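Local coordinates for protein beta-lactamase (Klebsiella pneumoniae, PDB 6HUH) that probably hydrolyses the amide bond of beta-lactam antibiotics to give substituted beta-amino acids, as a class D serine beta-lactamase that confers antibiotic resistance, at residues Ser106-Gln119 / Leu132-Trp146. Residues are numbered along the deposited sequence; the frame is centred on the assembly and turned at random.
Sequences SQRLTEWLGAARFQ and LSGNPGKHDGLTQAW
L142 enters as a knob among T110, E111, A115 and F118, at the bend where helix 103-113 gives way at G114 to helix 115-124, and it offers a worked example of how one apolar side chain can bridge two consecutive helices. With CG anti to the backbone N (chi1 -174°), the leucine sends CD1 against the F118 ring, 3.7 Å from CD2 of F118, and close to the start of the second helix, 3.7 Å from A115 N. Its other methyl, CD2, lies over the backbone of E111.

F118 is touched on both faces. L132 CD1 caps one of them in a CH-pi contact, 4.1 Å from the ring centroid and 15° off the normal, while the methyl CG2 of T110 touches the opposite face near the rim, on the CZ side; G141 O lies at the edge, in the ring plane. At the far end of the ring, CZ of F118 meets CZ3 of W146 obliquely, at 3.8 Å. The indole also takes the methyl of T110 and, through CZ2, the CB of S106.

Polar groups flank this apolar centre. The extended Q107 crosses T143 at about a right angle, and its NE2 donates to T143 O at 3.0 Å, the donor standing 45° out of the carbonyl plane. T110 OG1 sits 2.9 Å from L142 O and is also near Q107 O. The side chains of Q119 and L132 pass each other in opposite directions, and a water joins Q119 OE1 to L132 N; Q119 NE2 hydrogen-bonds the carboxylate of D123 and the backbone O of R130.

W146 NE1 and S106 OG both hydrogen-bond the carboxylated lysine at position 54, and S106 also pairs with W97. Contact between indole and serine CB thus places side by side two residues that hydrogen-bond the same carbamate oxygen, OQ2, and the packing probably helps to position it beside the predicted nucleophile S51.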
ATOM      1  N   SER A 106     -12.430   6.970  -9.333  1.00 29.74           N
ATOM      2  CA  SER A 106     -13.424   7.811  -8.663  1.00 29.23           C
ATOM      3  C   SER A 106     -14.666   7.920  -9.530  1.00 34.37           C
ATOM      4  O   SER A 106     -15.776   7.922  -8.991  1.00 33.38           O
ATOM      5  CB  SER A 106     -12.858   9.196  -8.393  1.00 32.40           C
ATOM      6  OG  SER A 106     -11.837   9.157  -7.411  1.00 38.78           O
ATOM      7  N   GLN A 107     -14.474   7.999 -10.884  1.00 32.37           N
ATOM      8  CA  GLN A 107     -15.548   8.067 -11.891  1.00 32.10           C
ATOM      9  C   GLN A 107     -16.317   6.754 -11.913  1.00 36.07           C
ATOM     10  O   GLN A 107     -17.537   6.776 -12.046  1.00 37.55           O
ATOM     11  CB  GLN A 107     -15.002   8.377 -13.289  1.00 34.02           C
ATOM     12  CG  GLN A 107     -14.060   9.575 -13.344  1.00 40.42           C
ATOM     13  CD  GLN A 107     -13.738  10.018 -14.749  1.00 56.28           C
ATOM     14  OE1 GLN A 107     -13.439   9.213 -15.642  1.00 55.02           O
ATOM     15  NE2 GLN A 107     -13.757  11.322 -14.966  1.00 45.13           N
ATOM     16  N   ARG A 108     -15.618   5.614 -11.738  1.00 31.95           N
ATOM     17  CA  ARG A 108     -16.230   4.276 -11.669  1.00 32.75           C
ATOM     18  C   ARG A 108     -17.198   4.211 -10.499  1.00 36.52           C
ATOM     19  O   ARG A 108     -18.290   3.660 -10.643  1.00 36.99           O
ATOM     20  CB  ARG A 108     -15.171   3.188 -11.470  1.00 34.07           C
ATOM     21  CG  ARG A 108     -14.240   2.993 -12.638  1.00 44.61           C
ATOM     22  CD  ARG A 108     -14.810   2.119 -13.730  1.00 43.88           C
ATOM     23  NE  ARG A 108     -13.723   1.382 -14.357  1.00 48.86           N
ATOM     24  CZ  ARG A 108     -13.002   1.823 -15.380  1.00 61.71           C
ATOM     25  NH1 ARG A 108     -13.275   2.997 -15.937  1.00 45.83           N
ATOM     26  NH2 ARG A 108     -12.012   1.088 -15.864  1.00 48.85           N
ATOM     27  N   LEU A 109     -16.788   4.784  -9.347  1.00 31.81           N
ATOM     28  CA  LEU A 109     -17.601   4.876  -8.146  1.00 31.70           C
ATOM     29  C   LEU A 109     -18.804   5.782  -8.366  1.00 36.77           C
ATOM     30  O   LEU A 109     -19.916   5.350  -8.062  1.00 38.51           O
ATOM     31  CB  LEU A 109     -16.761   5.329  -6.926  1.00 31.17           C
ATOM     32  CG  LEU A 109     -17.478   5.960  -5.710  1.00 35.71           C
ATOM     33  CD1 LEU A 109     -18.506   5.024  -5.090  1.00 36.80           C
ATOM     34  CD2 LEU A 109     -16.499   6.296  -4.648  1.00 37.00           C
ATOM     35  N   THR A 110     -18.600   7.019  -8.880  1.00 32.40           N
ATOM     36  CA  THR A 110     -19.702   7.983  -9.077  1.00 32.46           C
ATOM     37  C   THR A 110     -20.740   7.491 -10.091  1.00 35.90           C
ATOM     38  O   THR A 110     -21.930   7.615  -9.807  1.00 34.81           O
ATOM     39  CB  THR A 110     -19.202   9.397  -9.397  1.00 38.56           C
ATOM     40  OG1 THR A 110     -18.476   9.413 -10.631  1.00 36.95           O
ATOM     41  CG2 THR A 110     -18.379  10.009  -8.263  1.00 34.26           C
ATOM     42  N   GLU A 111     -20.297   6.885 -11.231  1.00 33.97           N
ATOM     43  CA  GLU A 111     -21.192   6.324 -12.271  1.00 36.43           C
ATOM     44  C   GLU A 111     -22.107   5.234 -11.689  1.00 39.98           C
ATOM     45  O   GLU A 111     -23.261   5.109 -12.103  1.00 40.24           O
ATOM     46  CB  GLU A 111     -20.390   5.735 -13.440  1.00 38.85           C
ATOM     47  CG  GLU A 111     -19.937   6.763 -14.466  1.00 53.47           C
ATOM     48  CD  GLU A 111     -19.023   6.234 -15.560  1.00 74.47           C
ATOM     49  OE1 GLU A 111     -18.087   6.968 -15.958  1.00 58.44           O
ATOM     50  OE2 GLU A 111     -19.247   5.092 -16.027  1.00 70.93           O
ATOM     51  N   TRP A 112     -21.571   4.464 -10.721  1.00 34.83           N
ATOM     52  CA  TRP A 112     -22.249   3.413  -9.978  1.00 34.80           C
ATOM     53  C   TRP A 112     -23.238   3.987  -8.945  1.00 42.24           C
ATOM     54  O   TRP A 112     -24.267   3.363  -8.692  1.00 43.29           O
ATOM     55  CB  TRP A 112     -21.209   2.521  -9.286  1.00 31.92           C
ATOM     56  CG  TRP A 112     -21.807   1.395  -8.497  1.00 32.69           C
ATOM     57  CD1 TRP A 112     -22.072   0.137  -8.942  1.00 36.17           C
ATOM     58  CD2 TRP A 112     -22.225   1.436  -7.127  1.00 31.96           C
ATOM     59  NE1 TRP A 112     -22.638  -0.609  -7.938  1.00 35.79           N
ATOM     60  CE2 TRP A 112     -22.741   0.163  -6.810  1.00 36.65           C
ATOM     61  CE3 TRP A 112     -22.206   2.424  -6.131  1.00 31.98           C
ATOM     62  CZ2 TRP A 112     -23.251  -0.144  -5.542  1.00 35.99           C
ATOM     63  CZ3 TRP A 112     -22.708   2.121  -4.876  1.00 33.46           C
ATOM     64  CH2 TRP A 112     -23.225   0.853  -4.592  1.00 35.09           C
ATOM     65  N   LEU A 113     -22.897   5.121  -8.293  1.00 40.30           N
ATOM     66  CA  LEU A 113     -23.760   5.740  -7.275  1.00 40.97           C
ATOM     67  C   LEU A 113     -24.995   6.372  -7.891  1.00 46.93           C
ATOM     68  O   LEU A 113     -26.107   6.231  -7.357  1.00 47.47           O
ATOM     69  CB  LEU A 113     -23.005   6.827  -6.507  1.00 40.00           C
ATOM     70  CG  LEU A 113     -22.305   6.442  -5.222  1.00 44.37           C
ATOM     71  CD1 LEU A 113     -21.385   7.555  -4.804  1.00 44.64           C
ATOM     72  CD2 LEU A 113     -23.292   6.197  -4.097  1.00 46.98           C
ATOM     73  N   GLY A 114     -24.766   7.089  -8.990  1.00 43.30           N
ATOM     74  CA  GLY A 114     -25.782   7.857  -9.682  1.00 44.13           C
ATOM     75  C   GLY A 114     -25.691   9.279  -9.199  1.00 46.56           C
ATOM     76  O   GLY A 114     -25.235   9.522  -8.077  1.00 45.28           O
ATOM     77  N   ALA A 115     -26.106  10.229 -10.044  1.00 43.70           N
ATOM     78  CA  ALA A 115     -26.036  11.656  -9.733  1.00 42.43           C
ATOM     79  C   ALA A 115     -26.908  12.059  -8.542  1.00 46.47           C
ATOM     80  O   ALA A 115     -26.531  12.973  -7.812  1.00 45.56           O
ATOM     81  CB  ALA A 115     -26.386  12.467 -10.960  1.00 44.29           C
ATOM     82  N   ALA A 116     -28.053  11.361  -8.334  1.00 44.03           N
ATOM     83  CA  ALA A 116     -28.989  11.623  -7.237  1.00 43.90           C
ATOM     84  C   ALA A 116     -28.389  11.305  -5.864  1.00 47.20           C
ATOM     85  O   ALA A 116     -28.462  12.155  -4.970  1.00 46.92           O
ATOM     86  CB  ALA A 116     -30.277  10.853  -7.445  1.00 46.03           C
ATOM     87  N   ARG A 117     -27.777  10.095  -5.703  1.00 42.22           N
ATOM     88  CA  ARG A 117     -27.124   9.652  -4.459  1.00 40.18           C
ATOM     89  C   ARG A 117     -25.885  10.532  -4.186  1.00 41.43           C
ATOM     90  O   ARG A 117     -25.675  10.956  -3.050  1.00 41.22           O
ATOM     91  CB  ARG A 117     -26.724   8.171  -4.558  1.00 39.43           C
ATOM     92  CG  ARG A 117     -27.231   7.276  -3.426  1.00 49.93           C
ATOM     93  CD  ARG A 117     -27.070   5.810  -3.828  1.00 61.83           C
ATOM     94  NE  ARG A 117     -26.974   4.886  -2.689  1.00 64.09           N
ATOM     95  CZ  ARG A 117     -26.596   3.614  -2.792  1.00 75.89           C
ATOM     96  NH1 ARG A 117     -26.262   3.106  -3.972  1.00 56.96           N
ATOM     97  NH2 ARG A 117     -26.542   2.843  -1.716  1.00 68.36           N
ATOM     98  N   PHE A 118     -25.095  10.831  -5.244  1.00 34.80           N
ATOM     99  CA  PHE A 118     -23.896  11.666  -5.199  1.00 32.32           C
ATOM    100  C   PHE A 118     -24.246  12.990  -4.556  1.00 34.50           C
ATOM    101  O   PHE A 118     -23.678  13.334  -3.522  1.00 33.58           O
ATOM    102  CB  PHE A 118     -23.337  11.854  -6.628  1.00 34.42           C
ATOM    103  CG  PHE A 118     -22.032  12.600  -6.809  1.00 34.83           C
ATOM    104  CD1 PHE A 118     -21.008  12.482  -5.880  1.00 37.46           C
ATOM    105  CD2 PHE A 118     -21.787  13.327  -7.965  1.00 36.72           C
ATOM    106  CE1 PHE A 118     -19.792  13.129  -6.073  1.00 37.97           C
ATOM    107  CE2 PHE A 118     -20.563  13.959  -8.169  1.00 38.99           C
ATOM    108  CZ  PHE A 118     -19.576  13.870  -7.218  1.00 36.55           C
ATOM    109  N   GLN A 119     -25.260  13.680  -5.110  1.00 31.18           N
ATOM    110  CA  GLN A 119     -25.783  14.941  -4.594  1.00 29.75           C
ATOM    111  C   GLN A 119     -26.305  14.771  -3.179  1.00 31.57           C
ATOM    112  O   GLN A 119     -26.029  15.634  -2.377  1.00 31.69           O
ATOM    113  CB  GLN A 119     -26.874  15.505  -5.522  1.00 32.51           C
ATOM    114  CG  GLN A 119     -27.238  16.971  -5.289  1.00 39.03           C
ATOM    115  CD  GLN A 119     -26.150  17.927  -5.729  1.00 54.79           C
ATOM    116  OE1 GLN A 119     -25.942  18.163  -6.923  1.00 51.78           O
ATOM    117  NE2 GLN A 119     -25.449  18.525  -4.767  1.00 41.46           N
ATOM    118  N   LEU A 132     -22.320  20.446  -8.060  1.00 41.23           N
ATOM    119  CA  LEU A 132     -21.828  19.303  -8.839  1.00 41.35           C
ATOM    120  C   LEU A 132     -22.361  19.346 -10.279  1.00 49.70           C
ATOM    121  O   LEU A 132     -22.558  18.299 -10.896  1.00 50.08           O
ATOM    122  CB  LEU A 132     -22.147  17.950  -8.153  1.00 40.02           C
ATOM    123  CG  LEU A 132     -22.015  17.879  -6.628  1.00 43.19           C
ATOM    124  CD1 LEU A 132     -22.752  16.716  -6.086  1.00 42.97           C
ATOM    125  CD2 LEU A 132     -20.560  17.833  -6.181  1.00 45.33           C
ATOM    126  N   SER A 133     -22.584  20.561 -10.814  1.00 48.15           N
ATOM    127  CA  SER A 133     -23.092  20.750 -12.169  1.00 50.02           C
ATOM    128  C   SER A 133     -22.022  20.524 -13.227  1.00 54.19           C
ATOM    129  O   SER A 133     -22.349  20.219 -14.377  1.00 54.72           O
ATOM    130  CB  SER A 133     -23.731  22.124 -12.318  1.00 56.33           C
ATOM    131  OG  SER A 133     -22.802  23.164 -12.066  1.00 68.92           O
ATOM    132  N   GLY A 134     -20.763  20.652 -12.817  1.00 51.20           N
ATOM    133  CA  GLY A 134     -19.591  20.471 -13.669  1.00 52.00           C
ATOM    134  C   GLY A 134     -19.287  21.655 -14.571  1.00 59.52           C
ATOM    135  O   GLY A 134     -19.569  22.817 -14.234  1.00 58.28           O
ATOM    136  N   ASN A 135     -18.697  21.344 -15.736  1.00 59.13           N
ATOM    137  CA  ASN A 135     -18.300  22.316 -16.758  1.00 61.36           C
ATOM    138  C   ASN A 135     -19.536  22.868 -17.482  1.00 69.11           C
ATOM    139  O   ASN A 135     -20.537  22.154 -17.567  1.00 69.50           O
ATOM    140  CB  ASN A 135     -17.332  21.669 -17.752  1.00 62.85           C
ATOM    141  CG  ASN A 135     -16.195  20.935 -17.079  1.00 81.63           C
ATOM    142  OD1 ASN A 135     -15.341  21.527 -16.407  1.00 76.66           O
ATOM    143  ND2 ASN A 135     -16.193  19.620 -17.208  1.00 68.88           N
ATOM    144  N   PRO A 136     -19.509  24.126 -17.993  1.00 68.04           N
ATOM    145  CA  PRO A 136     -20.704  24.674 -18.648  1.00 70.69           C
ATOM    146  C   PRO A 136     -20.997  24.056 -20.009  1.00 77.41           C
ATOM    147  O   PRO A 136     -20.111  23.963 -20.855  1.00 77.03           O
ATOM    148  CB  PRO A 136     -20.404  26.177 -18.745  1.00 73.82           C
ATOM    149  CG  PRO A 136     -19.188  26.404 -17.899  1.00 75.76           C
ATOM    150  CD  PRO A 136     -18.434  25.131 -17.962  1.00 69.62           C
ATOM    151  N   GLY A 137     -22.249  23.635 -20.182  1.00 76.99           N
ATOM    152  CA  GLY A 137     -22.768  23.014 -21.395  1.00 79.76           C
ATOM    153  C   GLY A 137     -22.876  21.515 -21.267  1.00 84.24           C
ATOM    154  O   GLY A 137     -23.976  20.970 -21.084  1.00 84.23           O
ATOM    155  N   LYS A 138     -21.723  20.848 -21.435  1.00 81.63           N
ATOM    156  CA  LYS A 138     -21.574  19.404 -21.283  1.00 81.22           C
ATOM    157  C   LYS A 138     -21.902  19.145 -19.824  1.00 84.44           C
ATOM    158  O   LYS A 138     -21.251  19.705 -18.939  1.00 82.84           O
ATOM    159  CB  LYS A 138     -20.149  18.929 -21.666  1.00 83.75           C
ATOM    160  CG  LYS A 138     -18.997  19.868 -21.255  1.00102.01           C
ATOM    161  CD  LYS A 138     -17.741  19.705 -22.123  1.00116.42           C
ATOM    162  CE  LYS A 138     -17.788  20.463 -23.436  1.00134.07           C
ATOM    163  NZ  LYS A 138     -17.735  21.938 -23.243  1.00146.53           N
ATOM    164  N   HIS A 139     -22.998  18.428 -19.570  1.00 81.99           N
ATOM    165  CA  HIS A 139     -23.450  18.219 -18.203  1.00 80.75           C
ATOM    166  C   HIS A 139     -22.746  17.027 -17.501  1.00 81.29           C
ATOM    167  O   HIS A 139     -23.359  16.335 -16.682  1.00 80.13           O
ATOM    168  CB  HIS A 139     -24.988  18.152 -18.104  1.00 83.49           C
ATOM    169  CG  HIS A 139     -25.537  18.852 -16.880  1.00 86.63           C
ATOM    170  ND1 HIS A 139     -25.556  18.236 -15.625  1.00 86.48           N
ATOM    171  CD2 HIS A 139     -26.036  20.106 -16.749  1.00 89.62           C
ATOM    172  CE1 HIS A 139     -26.059  19.132 -14.789  1.00 85.89           C
ATOM    173  NE2 HIS A 139     -26.367  20.270 -15.417  1.00 88.06           N
ATOM    174  N   ASP A 140     -21.424  16.894 -17.709  1.00 75.61           N
ATOM    175  CA  ASP A 140     -20.609  15.860 -17.076  1.00 72.83           C
ATOM    176  C   ASP A 140     -20.193  16.201 -15.624  1.00 71.83           C
ATOM    177  O   ASP A 140     -19.017  16.126 -15.275  1.00 70.42           O
ATOM    178  CB  ASP A 140     -19.386  15.497 -17.951  1.00 75.41           C
ATOM    179  CG  ASP A 140     -18.317  16.579 -18.158  1.00 88.63           C
ATOM    180  OD1 ASP A 140     -18.576  17.758 -17.811  1.00 88.14           O
ATOM    181  OD2 ASP A 140     -17.201  16.233 -18.614  1.00 98.15           O
ATOM    182  N   GLY A 141     -21.163  16.530 -14.787  1.00 65.78           N
ATOM    183  CA  GLY A 141     -20.907  16.847 -13.389  1.00 63.16           C
ATOM    184  C   GLY A 141     -20.571  15.628 -12.549  1.00 64.43           C
ATOM    185  O   GLY A 141     -19.773  15.714 -11.610  1.00 62.67           O
ATOM    186  N   LEU A 142     -21.168  14.474 -12.891  1.00 59.83           N
ATOM    187  CA  LEU A 142     -20.998  13.209 -12.178  1.00 57.63           C
ATOM    188  C   LEU A 142     -19.552  12.727 -12.071  1.00 58.47           C
ATOM    189  O   LEU A 142     -19.170  12.179 -11.035  1.00 57.42           O
ATOM    190  CB  LEU A 142     -21.886  12.117 -12.811  1.00 58.56           C
ATOM    191  CG  LEU A 142     -21.957  10.754 -12.115  1.00 62.01           C
ATOM    192  CD1 LEU A 142     -22.489  10.872 -10.686  1.00 61.27           C
ATOM    193  CD2 LEU A 142     -22.786   9.787 -12.918  1.00 65.34           C
ATOM    194  N   THR A 143     -18.762  12.910 -13.131  1.00 52.92           N
ATOM    195  CA  THR A 143     -17.389  12.409 -13.152  1.00 50.38           C
ATOM    196  C   THR A 143     -16.330  13.508 -13.166  1.00 51.07           C
ATOM    197  O   THR A 143     -15.142  13.195 -13.061  1.00 49.87           O
ATOM    198  CB  THR A 143     -17.215  11.442 -14.334  1.00 58.58           C
ATOM    199  OG1 THR A 143     -17.362  12.162 -15.562  1.00 59.95           O
ATOM    200  CG2 THR A 143     -18.192  10.270 -14.291  1.00 56.79           C
ATOM    201  N   GLN A 144     -16.749  14.787 -13.280  1.00 45.91           N
ATOM    202  CA  GLN A 144     -15.835  15.921 -13.407  1.00 44.15           C
ATOM    203  C   GLN A 144     -16.058  17.094 -12.455  1.00 46.78           C
ATOM    204  O   GLN A 144     -15.408  18.115 -12.660  1.00 47.21           O
ATOM    205  CB  GLN A 144     -15.889  16.440 -14.861  1.00 46.56           C
ATOM    206  CG  GLN A 144     -14.545  16.503 -15.571  1.00 54.75           C
ATOM    207  CD  GLN A 144     -14.067  15.156 -16.047  1.00 66.55           C
ATOM    208  OE1 GLN A 144     -12.980  14.688 -15.675  1.00 61.51           O
ATOM    209  NE2 GLN A 144     -14.875  14.523 -16.903  1.00 54.55           N
ATOM    210  N   ALA A 145     -16.950  16.980 -11.442  1.00 42.20           N
ATOM    211  CA  ALA A 145     -17.271  18.090 -10.531  1.00 42.16           C
ATOM    212  C   ALA A 145     -16.105  18.596  -9.685  1.00 46.89           C
ATOM    213  O   ALA A 145     -15.946  19.811  -9.531  1.00 47.89           O
ATOM    214  CB  ALA A 145     -18.446  17.737  -9.639  1.00 42.98           C
ATOM    215  N   TRP A 146     -15.305  17.677  -9.135  1.00 43.17           N
ATOM    216  CA  TRP A 146     -14.149  17.974  -8.288  1.00 42.63           C
ATOM    217  C   TRP A 146     -12.891  18.291  -9.099  1.00 50.00           C
ATOM    218  O   TRP A 146     -11.992  18.975  -8.602  1.00 50.68           O
ATOM    219  CB  TRP A 146     -13.907  16.834  -7.293  1.00 40.17           C
ATOM    220  CG  TRP A 146     -13.595  15.490  -7.910  1.00 40.89           C
ATOM    221  CD1 TRP A 146     -12.383  14.863  -7.920  1.00 43.35           C
ATOM    222  CD2 TRP A 146     -14.524  14.574  -8.518  1.00 40.90           C
ATOM    223  NE1 TRP A 146     -12.486  13.637  -8.532  1.00 42.58           N
ATOM    224  CE2 TRP A 146     -13.791  13.433  -8.908  1.00 44.36           C
ATOM    225  CE3 TRP A 146     -15.909  14.610  -8.783  1.00 42.56           C
ATOM    226  CZ2 TRP A 146     -14.384  12.361  -9.580  1.00 43.68           C
ATOM    227  CZ3 TRP A 146     -16.494  13.537  -9.440  1.00 43.93           C
ATOM    228  CH2 TRP A 146     -15.736  12.429  -9.826  1.00 44.04           C
TER
HETATM  229  O   HOH W   1     -25.063  20.656  -7.520  1.00 38.87           O